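Local coordinates for protein acetyltransferase (Brucella abortus str. 2308 A, PDB 4ZBG) that binds acetyl coenzyme A and, as a GNAT-family enzyme, probably transfers its acetyl group to an amine, at residues E60-S72 and Y84-Q96. Residues are numbered along the deposited sequence; the frame is centred on the assembly and turned at random.
Sequences EEDGQVLGHIAFS and YGLGPVSVLPARQ. With ACO (acetyl coenzyme *a), chain B.
Phe71 and Leu86 run alongside each other in the same direction, the ring corner Phe71 CE2 resting 3.7 Å from Leu86 CG. With chi1 at -174°, Leu86 swings CG to the side opposite its own amide nitrogen and leaves it between Phe71 and Ile69; the latter comes in across it, Ile69 CD1 3.9 Å from Leu86 CG. Leu86 CD2 separately touches the acetyl methyl of acetyl-CoA. Val89 continues this row alongside Ile69, and helix 100-114 covers the face through Ile105 and Leu112. The other face carries His68 and Ser90, joined through one water that lies in the plane of the imidazole, 2.9 Å from His68 ND1 and 2.7 Å from Ser90 OG; His68 NE2 is held by Ser56, and helix 19-30 packs here.

The two strands form an antiparallel hairpin whose register slips by one residue between Ile69 and Phe71. At this beta bulge Gly87 N and Pro88 O both bond Ala70, and a cis peptide precedes Pro88. On the side turned away from strand 64-72, past the bulge, the backbone of 84-91 binds the cofactor where the strand parts from its parallel neighbour 119-122, as in the GNAT fold: Val89 O accepts pantetheine N4P at 2.8 Å, Val89 N donates a longer bond to the acetyl oxygen, and Val91 N holds O9P.

At the far end Arg95, bent at chi2 and chi3, forms a two-pronged salt bridge with Glu61. Arg95 NH1 reaches Glu61 OE1 at 2.9 Å from above the carboxylate plane and Arg95 NH2 reaches Glu61 OE2 on the syn side, tilted out of that plane, the two flat groups being turned 38° apart. Leu66 CD1 sits over one face of the guanidinium, 3.6 Å from Arg95 CZ, whereas Leu66 CD2 meets Leu92 CD1; Arg95 NE has a second acidic partner in Glu98.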
# COMPACT_ATOMS: atom_id res chain seq x y z
N GLU A 60 13.59 5.88 0.06
CA GLU A 60 14.42 6.81 0.82
C GLU A 60 15.55 7.32 -0.06
O GLU A 60 16.15 6.56 -0.83
CB GLU A 60 14.99 6.07 2.03
CG GLU A 60 15.83 6.89 2.99
CD GLU A 60 16.21 6.08 4.22
OE1 GLU A 60 16.67 4.93 4.03
OE2 GLU A 60 16.00 6.56 5.35
N GLU A 61 15.83 8.61 0.05
CA GLU A 61 16.94 9.21 -0.68
C GLU A 61 17.50 10.32 0.19
O GLU A 61 16.74 11.15 0.70
CB GLU A 61 16.42 9.77 -2.00
CG GLU A 61 17.48 10.27 -2.95
CD GLU A 61 16.85 10.85 -4.19
OE1 GLU A 61 16.75 12.09 -4.28
OE2 GLU A 61 16.43 10.08 -5.08
N ASP A 62 18.82 10.33 0.38
CA ASP A 62 19.47 11.31 1.24
C ASP A 62 18.84 11.36 2.64
O ASP A 62 18.72 12.43 3.25
CB ASP A 62 19.46 12.70 0.59
CG ASP A 62 20.36 12.77 -0.63
OD1 ASP A 62 21.46 12.17 -0.58
OD2 ASP A 62 19.98 13.42 -1.62
N GLY A 63 18.43 10.19 3.13
CA GLY A 63 17.86 10.08 4.46
C GLY A 63 16.43 10.57 4.61
O GLY A 63 15.90 10.57 5.71
N GLN A 64 15.81 10.96 3.50
CA GLN A 64 14.43 11.45 3.50
C GLN A 64 13.50 10.41 2.89
O GLN A 64 13.83 9.78 1.88
CB GLN A 64 14.33 12.75 2.70
CG GLN A 64 12.92 13.33 2.63
CD GLN A 64 12.83 14.60 1.81
OE1 GLN A 64 12.19 15.58 2.20
NE2 GLN A 64 13.48 14.60 0.66
N VAL A 65 12.34 10.21 3.52
CA VAL A 65 11.31 9.35 2.94
C VAL A 65 10.64 10.10 1.79
O VAL A 65 10.06 11.16 2.00
CB VAL A 65 10.27 8.92 3.99
CG1 VAL A 65 9.15 8.13 3.32
CG2 VAL A 65 10.92 8.10 5.10
N LEU A 66 10.73 9.55 0.59
CA LEU A 66 10.08 10.14 -0.58
C LEU A 66 8.71 9.54 -0.85
O LEU A 66 7.89 10.15 -1.52
CB LEU A 66 10.94 9.96 -1.82
CG LEU A 66 12.34 10.54 -1.81
CD1 LEU A 66 12.95 10.33 -3.18
CD2 LEU A 66 12.33 12.02 -1.43
N GLY A 67 8.49 8.32 -0.38
CA GLY A 67 7.27 7.61 -0.67
C GLY A 67 7.10 6.46 0.28
O GLY A 67 8.06 6.02 0.91
N HIS A 68 5.87 5.97 0.36
CA HIS A 68 5.51 4.91 1.29
C HIS A 68 4.39 4.06 0.70
O HIS A 68 3.54 4.57 -0.05
CB HIS A 68 5.05 5.51 2.62
CG HIS A 68 4.48 4.49 3.55
ND1 HIS A 68 3.12 4.33 3.74
CD2 HIS A 68 5.08 3.53 4.28
CE1 HIS A 68 2.92 3.33 4.57
NE2 HIS A 68 4.10 2.83 4.92
N ILE A 69 4.37 2.78 1.05
CA ILE A 69 3.27 1.91 0.68
C ILE A 69 2.91 0.98 1.84
O ILE A 69 3.81 0.46 2.52
CB ILE A 69 3.56 1.14 -0.62
CG1 ILE A 69 2.34 0.35 -1.09
CG2 ILE A 69 4.78 0.24 -0.45
CD1 ILE A 69 2.49 -0.14 -2.50
N ALA A 70 1.61 0.79 2.05
CA ALA A 70 1.08 -0.14 3.05
C ALA A 70 0.33 -1.29 2.40
O ALA A 70 -0.37 -1.10 1.41
CB ALA A 70 0.14 0.59 3.99
N PHE A 71 0.47 -2.47 2.99
CA PHE A 71 -0.37 -3.62 2.68
C PHE A 71 -0.91 -4.18 3.98
O PHE A 71 -0.22 -4.15 5.00
CB PHE A 71 0.43 -4.72 1.99
CG PHE A 71 0.99 -4.34 0.66
CD1 PHE A 71 2.18 -3.64 0.56
CD2 PHE A 71 0.33 -4.70 -0.50
CE1 PHE A 71 2.70 -3.31 -0.67
CE2 PHE A 71 0.84 -4.38 -1.74
CZ PHE A 71 2.03 -3.68 -1.83
N SER A 72 -2.13 -4.72 3.94
CA SER A 72 -2.78 -5.26 5.13
C SER A 72 -3.71 -6.39 4.70
O SER A 72 -4.11 -6.45 3.54
CB SER A 72 -3.54 -4.15 5.88
OG SER A 72 -4.47 -3.50 5.05
N TYR A 84 -4.54 -9.69 0.40
CA TYR A 84 -4.14 -8.44 1.02
C TYR A 84 -4.72 -7.27 0.24
O TYR A 84 -5.08 -7.41 -0.93
CB TYR A 84 -2.60 -8.37 1.09
CG TYR A 84 -2.06 -9.46 1.98
CD1 TYR A 84 -1.80 -10.74 1.47
CD2 TYR A 84 -1.87 -9.26 3.34
CE1 TYR A 84 -1.35 -11.76 2.28
CE2 TYR A 84 -1.43 -10.27 4.17
CZ TYR A 84 -1.16 -11.52 3.63
OH TYR A 84 -0.71 -12.54 4.44
N GLY A 85 -4.82 -6.13 0.90
CA GLY A 85 -5.21 -4.90 0.25
C GLY A 85 -4.02 -3.98 0.18
O GLY A 85 -3.24 -3.87 1.13
N LEU A 86 -3.86 -3.33 -0.97
CA LEU A 86 -2.81 -2.36 -1.19
C LEU A 86 -3.37 -0.98 -0.89
O LEU A 86 -4.35 -0.56 -1.50
CB LEU A 86 -2.33 -2.42 -2.64
CG LEU A 86 -1.12 -1.57 -3.05
CD1 LEU A 86 -0.59 -2.11 -4.37
CD2 LEU A 86 -1.43 -0.07 -3.17
N GLY A 87 -2.73 -0.26 0.03
CA GLY A 87 -3.08 1.13 0.26
C GLY A 87 -3.04 1.54 1.71
O GLY A 87 -3.29 0.72 2.60
N PRO A 88 -2.77 2.82 1.97
CA PRO A 88 -2.41 3.82 0.96
C PRO A 88 -1.03 3.62 0.36
O PRO A 88 -0.18 2.95 0.95
CB PRO A 88 -2.41 5.13 1.77
CG PRO A 88 -2.06 4.69 3.14
CD PRO A 88 -2.77 3.38 3.34
N VAL A 89 -0.84 4.18 -0.83
CA VAL A 89 0.48 4.42 -1.39
C VAL A 89 0.58 5.93 -1.59
O VAL A 89 -0.38 6.56 -2.05
CB VAL A 89 0.72 3.60 -2.69
CG1 VAL A 89 -0.35 3.86 -3.75
CG2 VAL A 89 2.12 3.88 -3.24
N SER A 90 1.73 6.49 -1.24
CA SER A 90 1.91 7.94 -1.18
C SER A 90 3.30 8.30 -1.63
O SER A 90 4.26 7.68 -1.20
CB SER A 90 1.78 8.43 0.27
OG SER A 90 0.57 8.00 0.87
N VAL A 91 3.41 9.33 -2.46
CA VAL A 91 4.71 9.86 -2.85
C VAL A 91 4.66 11.37 -2.65
O VAL A 91 3.64 11.99 -2.95
CB VAL A 91 5.07 9.48 -4.31
CG1 VAL A 91 6.33 10.22 -4.80
CG2 VAL A 91 5.26 7.97 -4.43
N LEU A 92 5.74 11.97 -2.14
CA LEU A 92 5.79 13.42 -1.99
C LEU A 92 5.38 14.07 -3.29
O LEU A 92 5.91 13.71 -4.35
CB LEU A 92 7.21 13.86 -1.65
CG LEU A 92 7.67 13.66 -0.21
CD1 LEU A 92 9.13 14.07 -0.07
CD2 LEU A 92 6.80 14.46 0.76
N PRO A 93 4.46 15.04 -3.23
CA PRO A 93 3.99 15.66 -4.47
C PRO A 93 5.10 16.09 -5.43
O PRO A 93 5.00 15.83 -6.64
CB PRO A 93 3.18 16.85 -3.96
CG PRO A 93 2.53 16.29 -2.72
CD PRO A 93 3.61 15.42 -2.08
N ALA A 94 6.15 16.72 -4.92
CA ALA A 94 7.23 17.21 -5.77
C ALA A 94 7.96 16.10 -6.52
O ALA A 94 8.55 16.35 -7.58
CB ALA A 94 8.21 18.02 -4.96
N ARG A 95 7.94 14.89 -5.98
CA ARG A 95 8.68 13.78 -6.56
C ARG A 95 7.79 12.77 -7.28
O ARG A 95 8.27 11.72 -7.69
CB ARG A 95 9.54 13.08 -5.50
CG ARG A 95 10.68 13.95 -4.94
CD ARG A 95 11.73 14.31 -5.99
NE ARG A 95 12.45 13.12 -6.45
CZ ARG A 95 13.57 12.65 -5.91
NH1 ARG A 95 14.13 13.26 -4.88
NH2 ARG A 95 14.13 11.55 -6.40
N GLN A 96 6.52 13.10 -7.46
CA GLN A 96 5.63 12.25 -8.25
C GLN A 96 5.96 12.27 -9.73
O GLN A 96 6.63 13.18 -10.22
CB GLN A 96 4.19 12.67 -8.03
CG GLN A 96 3.69 12.34 -6.64
CD GLN A 96 2.37 12.98 -6.32
OE1 GLN A 96 1.77 13.65 -7.17
NE2 GLN A 96 1.89 12.79 -5.09
N1A ACO B . 8.14 9.47 -18.07
C2A ACO B . 6.86 9.61 -18.39
N3A ACO B . 5.89 9.34 -17.53
C4A ACO B . 6.19 8.92 -16.30
C5A ACO B . 7.51 8.76 -15.93
C6A ACO B . 8.50 9.06 -16.87
N6A ACO B . 9.90 8.92 -16.53
N7A ACO B . 7.53 8.33 -14.66
C8A ACO B . 6.27 8.22 -14.26
N9A ACO B . 5.44 8.57 -15.23
C1B ACO B . 3.98 8.57 -15.18
C2B ACO B . 3.42 7.37 -15.01
O2B ACO B . 3.27 6.62 -16.24
C3B ACO B . 1.93 7.73 -14.34
O3B ACO B . 1.04 8.26 -15.36
P3B ACO B . -0.09 7.34 -16.13
O7A ACO B . -0.82 8.30 -17.04
O8A ACO B . -1.02 6.75 -15.09
O9A ACO B . 0.64 6.26 -16.89
C4B ACO B . 2.21 8.67 -13.43
O4B ACO B . 3.57 9.33 -13.88
C5B ACO B . 2.46 8.20 -11.99
O5B ACO B . 3.27 7.05 -12.00
P1A ACO B . 4.50 6.86 -10.94
O1A ACO B . 5.59 7.87 -11.15
O2A ACO B . 4.88 5.41 -10.98
O3A ACO B . 3.81 7.09 -9.50
P2A ACO B . 4.06 8.31 -8.47
O4A ACO B . 5.43 8.22 -7.87
O5A ACO B . 3.63 9.62 -9.07
O6A ACO B . 3.02 7.85 -7.30
CBP ACO B . 0.81 8.00 -6.42
CCP ACO B . 1.67 7.60 -7.62
CDP ACO B . -0.64 7.62 -6.72
CEP ACO B . 1.32 7.25 -5.19
CAP ACO B . 0.94 9.51 -6.21
OAP ACO B . 0.33 10.16 -7.29
C9P ACO B . 0.32 10.02 -4.91
O9P ACO B . 0.87 9.96 -3.85
N8P ACO B . -0.99 10.59 -5.04
C7P ACO B . -1.71 11.13 -3.91
C6P ACO B . -2.15 10.04 -2.95
C5P ACO B . -2.97 8.98 -3.67
O5P ACO B . -3.93 9.26 -4.32
N4P ACO B . -2.53 7.63 -3.52
C3P ACO B . -3.26 6.55 -4.17
C2P ACO B . -4.51 6.19 -3.38
S1P ACO B . -5.24 4.70 -4.10
C ACO B . -4.31 3.35 -3.34
O ACO B . -3.53 3.57 -2.47
CH3 ACO B . -4.58 1.95 -3.87
O HOH W 1 1.11 6.05 2.64
O HOH W 2 -3.28 -1.91 3.23